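MdcD (Pseudomonas aeruginosa, PDB 5VIP) probably serves as the beta subunit of a biotin-independent malonate decarboxylase, releasing carbon dioxide from malonyl groups carried on an acyl carrier protein. Local coordinates at residues V152-V157 and L174-A179; S12-G17 and L225-D230; L99-N104 and I140-R145. One frame throughout, in Å; residues are numbered along the deposited sequence.

Contact 1 (V152-V157 and L174-A179)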
ATOM      1  N   VAL B 152       7.644   3.146  13.912  1.00 12.06           N
ATOM      2  CA  VAL B 152       7.295   3.290  15.315  1.00 10.94           C
ATOM      3  C   VAL B 152       5.840   3.761  15.382  1.00 15.91           C
ATOM      4  O   VAL B 152       5.466   4.776  14.776  1.00 14.31           O
ATOM      5  CB  VAL B 152       8.236   4.288  16.029  1.00 13.32           C
ATOM      6  CG1 VAL B 152       7.743   4.611  17.420  1.00 14.41           C
ATOM      7  CG2 VAL B 152       9.677   3.716  16.064  1.00 12.30           C
ATOM      8  N   ILE B 153       5.021   2.986  16.081  1.00 14.48           N
ATOM      9  CA  ILE B 153       3.608   3.316  16.272  1.00 14.25           C
ATOM     10  C   ILE B 153       3.396   3.433  17.776  1.00 16.85           C
ATOM     11  O   ILE B 153       3.434   2.432  18.485  1.00 21.23           O
ATOM     12  CB  ILE B 153       2.689   2.244  15.676  1.00 17.77           C
ATOM     13  CG1 ILE B 153       3.067   1.993  14.215  1.00 21.49           C
ATOM     14  CG2 ILE B 153       1.232   2.664  15.804  1.00 19.52           C
ATOM     15  CD1 ILE B 153       2.692   0.625  13.743  1.00 27.65           C
ATOM     16  N   ALA B 154       3.241   4.647  18.277  1.00 17.37           N
ATOM     17  CA  ALA B 154       3.241   4.832  19.727  1.00 19.30           C
ATOM     18  C   ALA B 154       1.898   5.287  20.264  1.00 24.42           C
ATOM     19  O   ALA B 154       1.669   5.243  21.471  1.00 26.16           O
ATOM     20  CB  ALA B 154       4.327   5.834  20.140  1.00 19.55           C
ATOM     21  N   GLY B 155       0.997   5.709  19.385  1.00 19.39           N
ATOM     22  CA  GLY B 155      -0.226   6.328  19.850  1.00 21.45           C
ATOM     23  C   GLY B 155      -0.023   7.817  20.118  1.00 24.42           C
ATOM     24  O   GLY B 155       1.108   8.324  20.081  1.00 24.64           O
ATOM     25  N   PRO B 156      -1.113   8.526  20.441  1.00 25.64           N
ATOM     26  CA  PRO B 156      -2.441   7.961  20.733  1.00 24.37           C
ATOM     27  C   PRO B 156      -3.321   7.665  19.509  1.00 25.17           C
ATOM     28  O   PRO B 156      -4.298   6.931  19.637  1.00 27.89           O
ATOM     29  CB  PRO B 156      -3.085   9.048  21.598  1.00 25.01           C
ATOM     30  CG  PRO B 156      -2.474  10.326  21.085  1.00 28.58           C
ATOM     31  CD  PRO B 156      -1.068   9.988  20.642  1.00 27.27           C
ATOM     32  N   VAL B 157      -3.002   8.220  18.348  1.00 19.27           N
ATOM     33  CA  VAL B 157      -3.807   7.951  17.166  1.00 23.41           C
ATOM     34  C   VAL B 157      -3.588   6.509  16.689  1.00 23.70           C
ATOM     35  O   VAL B 157      -4.535   5.808  16.324  1.00 20.51           O
ATOM     36  CB  VAL B 157      -3.491   8.942  16.024  1.00 22.24           C
ATOM     37  CG1 VAL B 157      -4.234   8.568  14.758  1.00 21.04           C
ATOM     38  CG2 VAL B 157      -3.831  10.370  16.443  1.00 31.12           C
ATOM     39  N   LEU B 174       7.720  -1.275  15.710  1.00 12.62           N
ATOM     40  CA  LEU B 174       7.838  -1.140  17.160  1.00 12.76           C
ATOM     41  C   LEU B 174       6.583  -0.470  17.680  1.00 15.06           C
ATOM     42  O   LEU B 174       6.141   0.539  17.129  1.00 16.76           O
ATOM     43  CB  LEU B 174       9.083  -0.326  17.560  1.00 12.74           C
ATOM     44  CG  LEU B 174      10.387  -0.571  16.776  1.00 15.50           C
ATOM     45  CD1 LEU B 174      11.577   0.182  17.387  1.00 13.26           C
ATOM     46  CD2 LEU B 174      10.676  -2.040  16.592  1.00 17.63           C
ATOM     47  N   VAL B 175       6.001  -1.025  18.736  1.00 15.45           N
ATOM     48  CA  VAL B 175       4.756  -0.482  19.260  1.00 14.37           C
ATOM     49  C   VAL B 175       4.813  -0.278  20.773  1.00 18.21           C
ATOM     50  O   VAL B 175       5.596  -0.920  21.475  1.00 19.37           O
ATOM     51  CB  VAL B 175       3.562  -1.397  18.926  1.00 15.59           C
ATOM     52  CG1 VAL B 175       3.344  -1.487  17.405  1.00 15.75           C
ATOM     53  CG2 VAL B 175       3.773  -2.793  19.546  1.00 16.76           C
ATOM     54  N   THR B 176       3.976   0.628  21.266  1.00 17.99           N
ATOM     55  CA  THR B 176       3.795   0.808  22.700  1.00 19.68           C
ATOM     56  C   THR B 176       2.466   0.184  23.116  1.00 22.68           C
ATOM     57  O   THR B 176       1.694  -0.277  22.268  1.00 22.72           O
ATOM     58  CB  THR B 176       3.797   2.299  23.094  1.00 19.28           C
ATOM     59  OG1 THR B 176       2.690   2.948  22.454  1.00 24.57           O
ATOM     60  CG2 THR B 176       5.081   2.976  22.652  1.00 20.00           C
ATOM     61  N   ARG B 177       2.189   0.195  24.416  1.00 22.50           N
ATOM     62  CA  ARG B 177       0.894  -0.260  24.919  1.00 26.84           C
ATOM     63  C   ARG B 177      -0.266   0.577  24.374  1.00 25.20           C
ATOM     64  O   ARG B 177      -1.342   0.048  24.097  1.00 26.84           O
ATOM     65  CB  ARG B 177       0.871  -0.227  26.451  1.00 30.61           C
ATOM     66  CG  ARG B 177      -0.447  -0.709  27.035  1.00 38.38           C
ATOM     67  CD  ARG B 177      -0.310  -1.267  28.454  1.00 42.47           C
ATOM     68  NE  ARG B 177      -1.420  -2.161  28.792  1.00 51.00           N
ATOM     69  CZ  ARG B 177      -2.705  -1.807  28.827  1.00 60.65           C
ATOM     70  NH1 ARG B 177      -3.077  -0.556  28.568  1.00 54.91           N
ATOM     71  NH2 ARG B 177      -3.627  -2.709  29.138  1.00 66.56           N
ATOM     72  N   GLU B 178      -0.046   1.880  24.216  1.00 23.96           N
ATOM     73  CA  GLU B 178      -1.094   2.786  23.722  1.00 32.28           C
ATOM     74  C   GLU B 178      -1.274   2.756  22.201  1.00 29.88           C
ATOM     75  O   GLU B 178      -2.167   3.409  21.651  1.00 26.81           O
ATOM     76  CB  GLU B 178      -0.804   4.224  24.160  1.00 33.90           C
ATOM     77  CG  GLU B 178      -1.413   4.606  25.511  1.00 42.40           C
ATOM     78  CD  GLU B 178      -2.928   4.448  25.541  1.00 52.40           C
ATOM     79  OE1 GLU B 178      -3.637   5.370  25.070  1.00 54.27           O
ATOM     80  OE2 GLU B 178      -3.411   3.410  26.046  1.00 55.34           O
ATOM     81  N   ALA B 179      -0.425   2.004  21.516  1.00 22.21           N
ATOM     82  CA  ALA B 179      -0.498   1.943  20.065  1.00 20.65           C
ATOM     83  C   ALA B 179      -1.615   1.030  19.613  1.00 21.25           C
ATOM     84  O   ALA B 179      -1.856  -0.009  20.231  1.00 19.40           O
ATOM     85  CB  ALA B 179       0.814   1.446  19.488  1.00 17.01           C
TER
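Ile153 and Thr176 mark the two halves of this contact: a regular parallel pairing at one end, then a hydroxyl reaching across farther along. Ile153 N bonds to Leu174 O at 2.9 Å and almost straight, 175° at the hydrogen. In return Ile153 O receives Thr176 N, but only weakly at 3.4 Å. Side chains alternate along this pair. Val152 and Leu174 share one face, where Val152 CG2 looks across to Leu174 CD1 at 4.2 Å and helix 229-242 packs over both through Val236. Ile153 and Val175 lie on the other face. There Val175 CG1 leans toward the branch point of Ile153, while chi1 of -53° sets Ile153 CG1 beside the backbone N and leaves CG2 on the far side from that N, carried forward to Ala179 CB, 3.9 Å off.

Strands 150-153 and 172-176 are neighbours in the central sheet, joined by a beta-alpha-beta crossover that includes helix 162-169. The backbone after each segment enters a short strand, 159-160 and 181-182, and these pair in a second small sheet, in keeping with the ClpP/crotonase superfamily.

Farther on, Thr176 opens a type I turn ending at Ala179. With chi1 at 62°, its OG1 faces segment 152-157 and donates to Ala154 O at 2.7 Å, coming from above the carbonyl plane rather than along a lone pair. The methyl CG2 meanwhile lies against Ala154 CB at 3.9 Å, so both branches of the threonine grip one residue. The turn folds Ala179 CB back tightly against Ile153 O, 3.0 Å apart. Glu117 accepts from the N atoms of both Ala154 and Gly155, just ahead of the cis peptide to Pro156.

Contact 2 (S12-G17 and L225-D230)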
ATOM      1  N   SER B  12       8.145  10.512  29.073  1.00 24.61           N
ATOM      2  CA  SER B  12       7.142   9.922  28.186  1.00 25.00           C
ATOM      3  C   SER B  12       7.403  10.219  26.715  1.00 22.93           C
ATOM      4  O   SER B  12       7.801  11.326  26.357  1.00 25.76           O
ATOM      5  CB  SER B  12       5.743  10.422  28.563  1.00 28.76           C
ATOM      6  OG  SER B  12       4.796  10.177  27.529  1.00 28.54           O
ATOM      7  N   PHE B  13       7.163   9.230  25.862  1.00 22.82           N
ATOM      8  CA  PHE B  13       7.299   9.422  24.422  1.00 22.70           C
ATOM      9  C   PHE B  13       5.978   9.862  23.792  1.00 21.99           C
ATOM     10  O   PHE B  13       5.941  10.780  22.970  1.00 22.63           O
ATOM     11  CB  PHE B  13       7.793   8.134  23.760  1.00 19.83           C
ATOM     12  CG  PHE B  13       8.026   8.267  22.288  1.00 17.47           C
ATOM     13  CD1 PHE B  13       9.150   8.936  21.814  1.00 18.07           C
ATOM     14  CD2 PHE B  13       7.131   7.722  21.372  1.00 15.09           C
ATOM     15  CE1 PHE B  13       9.384   9.059  20.446  1.00 17.27           C
ATOM     16  CE2 PHE B  13       7.350   7.855  19.994  1.00 18.22           C
ATOM     17  CZ  PHE B  13       8.484   8.524  19.535  1.00 13.81           C
ATOM     18  N   THR B  14       4.888   9.218  24.185  1.00 20.45           N
ATOM     19  CA  THR B  14       3.595   9.481  23.561  1.00 21.93           C
ATOM     20  C   THR B  14       3.084  10.903  23.832  1.00 24.63           C
ATOM     21  O   THR B  14       2.311  11.443  23.042  1.00 25.74           O
ATOM     22  CB  THR B  14       2.540   8.490  24.039  1.00 27.58           C
ATOM     23  OG1 THR B  14       2.422   8.599  25.459  1.00 33.51           O
ATOM     24  CG2 THR B  14       2.936   7.058  23.679  1.00 25.99           C
ATOM     25  N   GLU B  15       3.525  11.500  24.938  1.00 22.60           N
ATOM     26  CA  GLU B  15       3.159  12.872  25.296  1.00 29.65           C
ATOM     27  C   GLU B  15       3.707  13.902  24.310  1.00 27.14           C
ATOM     28  O   GLU B  15       3.250  15.037  24.287  1.00 25.02           O
ATOM     29  CB  GLU B  15       3.674  13.225  26.696  1.00 30.57           C
ATOM     30  CG  GLU B  15       2.887  12.640  27.857  1.00 39.58           C
ATOM     31  CD  GLU B  15       3.433  13.085  29.221  1.00 47.03           C
ATOM     32  OE1 GLU B  15       4.119  14.136  29.286  1.00 50.31           O
ATOM     33  OE2 GLU B  15       3.186  12.376  30.225  1.00 50.61           O
ATOM     34  N   LEU B  16       4.712  13.515  23.529  1.00 24.98           N
ATOM     35  CA  LEU B  16       5.387  14.451  22.628  1.00 22.99           C
ATOM     36  C   LEU B  16       4.629  14.609  21.320  1.00 20.73           C
ATOM     37  O   LEU B  16       4.001  13.658  20.848  1.00 21.21           O
ATOM     38  CB  LEU B  16       6.816  13.982  22.337  1.00 20.29           C
ATOM     39  CG  LEU B  16       7.726  13.779  23.552  1.00 24.59           C
ATOM     40  CD1 LEU B  16       9.118  13.330  23.125  1.00 23.29           C
ATOM     41  CD2 LEU B  16       7.809  15.061  24.352  1.00 23.42           C
ATOM     42  N   GLY B  17       4.681  15.810  20.740  1.00 20.56           N
ATOM     43  CA  GLY B  17       4.110  16.023  19.418  1.00 21.06           C
ATOM     44  C   GLY B  17       5.074  15.418  18.418  1.00 23.51           C
ATOM     45  O   GLY B  17       6.186  15.022  18.799  1.00 17.88           O
ATOM     46  N   LEU B 225       7.261  -1.726  23.416  1.00 18.59           N
ATOM     47  CA  LEU B 225       8.088  -0.770  24.155  1.00 19.34           C
ATOM     48  C   LEU B 225       7.338  -0.062  25.270  1.00 18.75           C
ATOM     49  O   LEU B 225       6.164   0.262  25.119  1.00 16.31           O
ATOM     50  CB  LEU B 225       8.651   0.295  23.205  1.00 19.21           C
ATOM     51  CG  LEU B 225       9.269  -0.186  21.890  1.00 22.82           C
ATOM     52  CD1 LEU B 225       9.831   0.989  21.092  1.00 21.63           C
ATOM     53  CD2 LEU B 225      10.333  -1.230  22.145  1.00 26.67           C
ATOM     54  N   ALA B 226       8.038   0.200  26.372  1.00 21.39           N
ATOM     55  CA  ALA B 226       7.533   1.078  27.412  1.00 18.70           C
ATOM     56  C   ALA B 226       7.391   2.475  26.842  1.00 22.09           C
ATOM     57  O   ALA B 226       8.147   2.853  25.951  1.00 19.71           O
ATOM     58  CB  ALA B 226       8.476   1.100  28.619  1.00 18.37           C
ATOM     59  N   ASP B 227       6.458   3.256  27.381  1.00 19.45           N
ATOM     60  CA  ASP B 227       6.286   4.627  26.915  1.00 23.89           C
ATOM     61  C   ASP B 227       7.346   5.494  27.562  1.00 23.64           C
ATOM     62  O   ASP B 227       7.093   6.227  28.519  1.00 23.06           O
ATOM     63  CB  ASP B 227       4.882   5.152  27.220  1.00 24.52           C
ATOM     64  CG  ASP B 227       4.684   6.572  26.725  1.00 27.10           C
ATOM     65  OD1 ASP B 227       5.490   7.031  25.888  1.00 22.23           O
ATOM     66  OD2 ASP B 227       3.730   7.238  27.174  1.00 34.12           O
ATOM     67  N   ASP B 228       8.551   5.388  27.029  1.00 19.94           N
ATOM     68  CA  ASP B 228       9.717   5.990  27.630  1.00 22.48           C
ATOM     69  C   ASP B 228      10.639   6.370  26.483  1.00 20.03           C
ATOM     70  O   ASP B 228      11.015   5.525  25.673  1.00 18.65           O
ATOM     71  CB  ASP B 228      10.382   5.011  28.617  1.00 23.35           C
ATOM     72  CG  ASP B 228      11.672   5.548  29.211  1.00 25.25           C
ATOM     73  OD1 ASP B 228      12.742   5.341  28.602  1.00 28.47           O
ATOM     74  OD2 ASP B 228      11.635   6.156  30.299  1.00 28.74           O
ATOM     75  N   LEU B 229      10.964   7.655  26.402  1.00 21.21           N
ATOM     76  CA  LEU B 229      11.805   8.192  25.342  1.00 22.51           C
ATOM     77  C   LEU B 229      13.145   7.482  25.161  1.00 19.38           C
ATOM     78  O   LEU B 229      13.524   7.132  24.043  1.00 21.81           O
ATOM     79  CB  LEU B 229      12.061   9.681  25.604  1.00 27.25           C
ATOM     80  CG  LEU B 229      13.068  10.314  24.656  1.00 28.10           C
ATOM     81  CD1 LEU B 229      12.552  10.157  23.220  1.00 23.95           C
ATOM     82  CD2 LEU B 229      13.302  11.777  25.016  1.00 26.67           C
ATOM     83  N   ASP B 230      13.888   7.305  26.245  1.00 21.26           N
ATOM     84  CA  ASP B 230      15.192   6.673  26.146  1.00 23.86           C
ATOM     85  C   ASP B 230      15.049   5.236  25.642  1.00 22.16           C
ATOM     86  O   ASP B 230      15.850   4.772  24.829  1.00 20.09           O
ATOM     87  CB  ASP B 230      15.899   6.697  27.500  1.00 29.27           C
ATOM     88  CG  ASP B 230      17.409   6.629  27.379  1.00 35.38           C
ATOM     89  OD1 ASP B 230      17.989   7.217  26.431  1.00 32.08           O
ATOM     90  OD2 ASP B 230      18.026   5.980  28.254  1.00 45.89           O
TER
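Four donors from Ser12, Phe13 and Thr14 converge on the carboxylate of Asp227, and this is the tight part of the contact. OD1 takes two backbone groups: Thr14 N at 2.8 Å, on the syn side and fairly straight (160°), and Phe13 N at the same length but more bent (138°), tilted above the carboxylate plane. OD2 takes two hydroxyls that come from opposite faces of that plane, Thr14 OG1 at 2.6 Å and Ser12 OG at 3.1 Å. With two bonds on each oxygen the carboxylate can hardly rotate, and so many donors would be expected to stabilise its negative charge. Thr14 sits across the group, its CG2 methyl 3.5 Å from Asp227 CG while its hydroxyl holds OD2.

Ser12 OG also accepts from Glu15 N, an ST motif that ties the hydroxyl into the type I turn Phe13-Leu16. This turn joins helix 8-11 to helix 18-25. Opposite it, Asp227 is the centre of an inverse gamma turn, and Asp228 is the N-cap of helix 229-242. Thus one carboxylate pins an N-terminal turn to the approach of a helix more than two hundred residues later.

A separate apolar contact rests on one close carbon pair: Leu229 CD1 lies in the plane of the Phe13 ring, at its edge, 3.9 Å from Phe13 CD1, the two side chains crossing at about a right angle. The looser side belongs to Asp228 and Glu15. Asp228 turns its CB away from the turn, capping Glu231 N and pairing with Arg11. Glu15, toward solvent, keeps its OE2 6.0 Å from Asp227 OD2.

Contact 3 (L99-N104 and I140-R145)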
ATOM      1  N   LEU B  99      14.702   9.541  -1.739  1.00 16.94           N
ATOM      2  CA  LEU B  99      16.051  10.097  -1.668  1.00 14.85           C
ATOM      3  C   LEU B  99      16.960   9.216  -0.804  1.00 15.07           C
ATOM      4  O   LEU B  99      18.167   9.150  -1.029  1.00 16.01           O
ATOM      5  CB  LEU B  99      16.012  11.537  -1.137  1.00 16.35           C
ATOM      6  CG  LEU B  99      15.488  12.566  -2.158  1.00 20.02           C
ATOM      7  CD1 LEU B  99      15.348  13.955  -1.531  1.00 19.14           C
ATOM      8  CD2 LEU B  99      16.409  12.634  -3.370  1.00 23.79           C
ATOM      9  N   ALA B 100      16.393   8.535   0.184  1.00 15.00           N
ATOM     10  CA  ALA B 100      17.206   7.631   1.000  1.00 15.49           C
ATOM     11  C   ALA B 100      17.663   6.447   0.159  1.00 15.04           C
ATOM     12  O   ALA B 100      18.793   5.989   0.289  1.00 15.56           O
ATOM     13  CB  ALA B 100      16.442   7.149   2.224  1.00 14.58           C
ATOM     14  N   ALA B 101      16.786   5.955  -0.707  1.00 15.35           N
ATOM     15  CA  ALA B 101      17.176   4.866  -1.600  1.00 19.49           C
ATOM     16  C   ALA B 101      18.276   5.352  -2.554  1.00 18.09           C
ATOM     17  O   ALA B 101      19.254   4.648  -2.803  1.00 17.59           O
ATOM     18  CB  ALA B 101      15.969   4.351  -2.374  1.00 16.88           C
ATOM     19  N   GLU B 102      18.112   6.566  -3.077  1.00 18.36           N
ATOM     20  CA  GLU B 102      19.112   7.158  -3.968  1.00 19.33           C
ATOM     21  C   GLU B 102      20.476   7.278  -3.267  1.00 20.31           C
ATOM     22  O   GLU B 102      21.513   6.940  -3.848  1.00 22.41           O
ATOM     23  CB  GLU B 102      18.614   8.518  -4.466  1.00 22.00           C
ATOM     24  CG  GLU B 102      19.444   9.168  -5.549  1.00 30.02           C
ATOM     25  CD  GLU B 102      18.678  10.287  -6.246  1.00 32.15           C
ATOM     26  OE1 GLU B 102      19.305  11.305  -6.606  1.00 41.60           O
ATOM     27  OE2 GLU B 102      17.446  10.147  -6.431  1.00 35.62           O
ATOM     28  N   ASP B 103      20.467   7.734  -2.015  1.00 18.15           N
ATOM     29  CA  ASP B 103      21.679   7.779  -1.194  1.00 17.31           C
ATOM     30  C   ASP B 103      22.372   6.419  -1.176  1.00 19.26           C
ATOM     31  O   ASP B 103      23.577   6.315  -1.406  1.00 18.58           O
ATOM     32  CB  ASP B 103      21.355   8.198   0.254  1.00 20.65           C
ATOM     33  CG  ASP B 103      21.458   9.693   0.479  1.00 23.61           C
ATOM     34  OD1 ASP B 103      21.938  10.406  -0.428  1.00 24.85           O
ATOM     35  OD2 ASP B 103      21.068  10.161   1.578  1.00 21.57           O
ATOM     36  N   ASN B 104      21.605   5.374  -0.896  1.00 16.68           N
ATOM     37  CA  ASN B 104      22.180   4.041  -0.774  1.00 19.13           C
ATOM     38  C   ASN B 104      22.779   3.558  -2.091  1.00 19.22           C
ATOM     39  O   ASN B 104      23.822   2.897  -2.088  1.00 24.18           O
ATOM     40  CB  ASN B 104      21.131   3.047  -0.258  1.00 16.90           C
ATOM     41  CG  ASN B 104      21.022   3.072   1.255  1.00 19.51           C
ATOM     42  OD1 ASN B 104      21.776   2.391   1.949  1.00 15.74           O
ATOM     43  ND2 ASN B 104      20.107   3.886   1.776  1.00 16.44           N
ATOM     44  N   ILE B 140       9.434   2.172   0.105  1.00 11.40           N
ATOM     45  CA  ILE B 140       9.883   1.345   1.223  1.00 13.46           C
ATOM     46  C   ILE B 140      10.511   0.055   0.710  1.00 13.46           C
ATOM     47  O   ILE B 140      11.574  -0.368   1.179  1.00 12.78           O
ATOM     48  CB  ILE B 140       8.722   1.019   2.184  1.00 11.47           C
ATOM     49  CG1 ILE B 140       8.381   2.267   3.008  1.00 13.43           C
ATOM     50  CG2 ILE B 140       9.101  -0.149   3.122  1.00 13.04           C
ATOM     51  CD1 ILE B 140       7.047   2.172   3.682  1.00 11.17           C
ATOM     52  N   VAL B 141       9.865  -0.557  -0.279  1.00 11.80           N
ATOM     53  CA  VAL B 141      10.373  -1.801  -0.845  1.00 13.51           C
ATOM     54  C   VAL B 141      11.726  -1.544  -1.531  1.00 14.80           C
ATOM     55  O   VAL B 141      12.677  -2.309  -1.350  1.00 14.66           O
ATOM     56  CB  VAL B 141       9.344  -2.425  -1.827  1.00 13.11           C
ATOM     57  CG1 VAL B 141       9.896  -3.713  -2.480  1.00 14.66           C
ATOM     58  CG2 VAL B 141       8.042  -2.736  -1.087  1.00 11.30           C
ATOM     59  N   ASP B 142      11.819  -0.452  -2.285  1.00 13.15           N
ATOM     60  CA  ASP B 142      13.080  -0.087  -2.953  1.00 14.53           C
ATOM     61  C   ASP B 142      14.193   0.127  -1.928  1.00 15.78           C
ATOM     62  O   ASP B 142      15.281  -0.412  -2.082  1.00 16.73           O
ATOM     63  CB  ASP B 142      12.892   1.170  -3.809  1.00 17.61           C
ATOM     64  CG  ASP B 142      14.133   1.540  -4.608  1.00 23.65           C
ATOM     65  OD1 ASP B 142      15.061   0.706  -4.726  1.00 24.36           O
ATOM     66  OD2 ASP B 142      14.168   2.676  -5.133  1.00 23.00           O
ATOM     67  N   LEU B 143      13.908   0.888  -0.873  1.00 13.11           N
ATOM     68  CA  LEU B 143      14.923   1.216   0.119  1.00 13.44           C
ATOM     69  C   LEU B 143      15.396  -0.027   0.870  1.00 14.13           C
ATOM     70  O   LEU B 143      16.567  -0.128   1.241  1.00 16.42           O
ATOM     71  CB  LEU B 143      14.393   2.266   1.108  1.00 13.46           C
ATOM     72  CG  LEU B 143      15.300   2.675   2.285  1.00 13.03           C
ATOM     73  CD1 LEU B 143      16.696   3.134   1.807  1.00 12.14           C
ATOM     74  CD2 LEU B 143      14.642   3.781   3.106  1.00 13.27           C
ATOM     75  N   GLN B 144      14.492  -0.982   1.067  1.00 13.80           N
ATOM     76  CA  GLN B 144      14.815  -2.171   1.840  1.00 15.29           C
ATOM     77  C   GLN B 144      15.566  -3.232   1.024  1.00 16.98           C
ATOM     78  O   GLN B 144      15.767  -4.354   1.484  1.00 16.09           O
ATOM     79  CB  GLN B 144      13.548  -2.733   2.477  1.00 14.62           C
ATOM     80  CG  GLN B 144      13.106  -1.813   3.633  1.00 13.18           C
ATOM     81  CD  GLN B 144      11.911  -2.301   4.424  1.00 14.41           C
ATOM     82  OE1 GLN B 144      11.706  -1.866   5.553  1.00 16.88           O
ATOM     83  NE2 GLN B 144      11.114  -3.195   3.845  1.00 13.52           N
ATOM     84  N   ARG B 145      16.025  -2.850  -0.160  1.00 14.99           N
ATOM     85  CA  ARG B 145      17.089  -3.596  -0.826  1.00 18.90           C
ATOM     86  C   ARG B 145      18.450  -3.246  -0.212  1.00 20.41           C
ATOM     87  O   ARG B 145      19.434  -3.953  -0.425  1.00 17.80           O
ATOM     88  CB  ARG B 145      17.074  -3.317  -2.327  1.00 19.26           C
ATOM     89  CG  ARG B 145      15.813  -3.865  -2.994  1.00 20.39           C
ATOM     90  CD  ARG B 145      15.851  -3.702  -4.490  1.00 28.57           C
ATOM     91  NE  ARG B 145      15.883  -2.307  -4.903  1.00 25.89           N
ATOM     92  CZ  ARG B 145      15.999  -1.928  -6.173  1.00 27.66           C
ATOM     93  NH1 ARG B 145      16.096  -2.845  -7.118  1.00 32.09           N
ATOM     94  NH2 ARG B 145      16.029  -0.644  -6.495  1.00 28.13           N
TER
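Leu143 pushes its forked end against the surface made by Ala100, Ala101 and Asn104. Its CG stands anti to the backbone N (chi1 176°), and chi2 of 54° then spreads the two methyls over the opposite helix. CD2 settles on Ala100 CB at 3.9 Å. CD1 goes farther along, lying against the main chain at Ala101 N (3.8 Å) and against the side-chain amide of Asn104 at ND2 (3.5 Å). The small alanine side chains leave the backbones close together, with CA of Ala101 and CA of Leu143 only 4.6 Å apart.

Segment 99-104 belongs to helix 87-105 and segment 140-145 to the end of helix 126-143. These are the helices of two successive beta-alpha-beta crossovers, on either side of strand 111-115 in the chain, and Leu143 reaches that strand through Ala112.

Asn104 owes its place beside the leucine to a bond within its own helix. A chi1 of -84° sets CG beside the backbone N, turning the amide back until ND2 donates to Ala100 O at 2.9 Å, nearly in its own amide plane but well above the carbonyl's. Asn104 N reaches the same oxygen from the opposite face, so Ala100 O is gripped twice by one residue. Thr110 O is a second acceptor for ND2, which leaves CD1 of Leu143 packed against an amide already fixed by polar partners. Asp142, extended with CG anti to its N, brings OD2 to 3.7 Å from Ala101 CB, while its OD1 pairs with Arg105. A neighbouring subunit, a different protein, forms a salt bridge with Glu102 and a hydrogen bond with Asp103, and also packs on Val141 and Arg145.

Contacts 1 and 2 are one continuous piece of the fold, their centres 9 Å apart. Val175 O probably accepts a hydrogen bond from Leu225 N at 2.7 Å, carrying the central sheet from strand 172-176 to edge strand 223-225, and Phe13 CD2 of the N-terminal turn rests 3.6 Å from Ala154 CB. Arg21 adds a polar tie, bonding to the carbonyls of Gly155, Thr14 and Leu16. Contact 3 lies on the other side of the chain's centre, about 25 Å from contact 1 and 28 Å from contact 2 between centres. Its helix 126-143 is followed in the chain by strand 150-153 of contact 1, and contact 2 closes the chain around both.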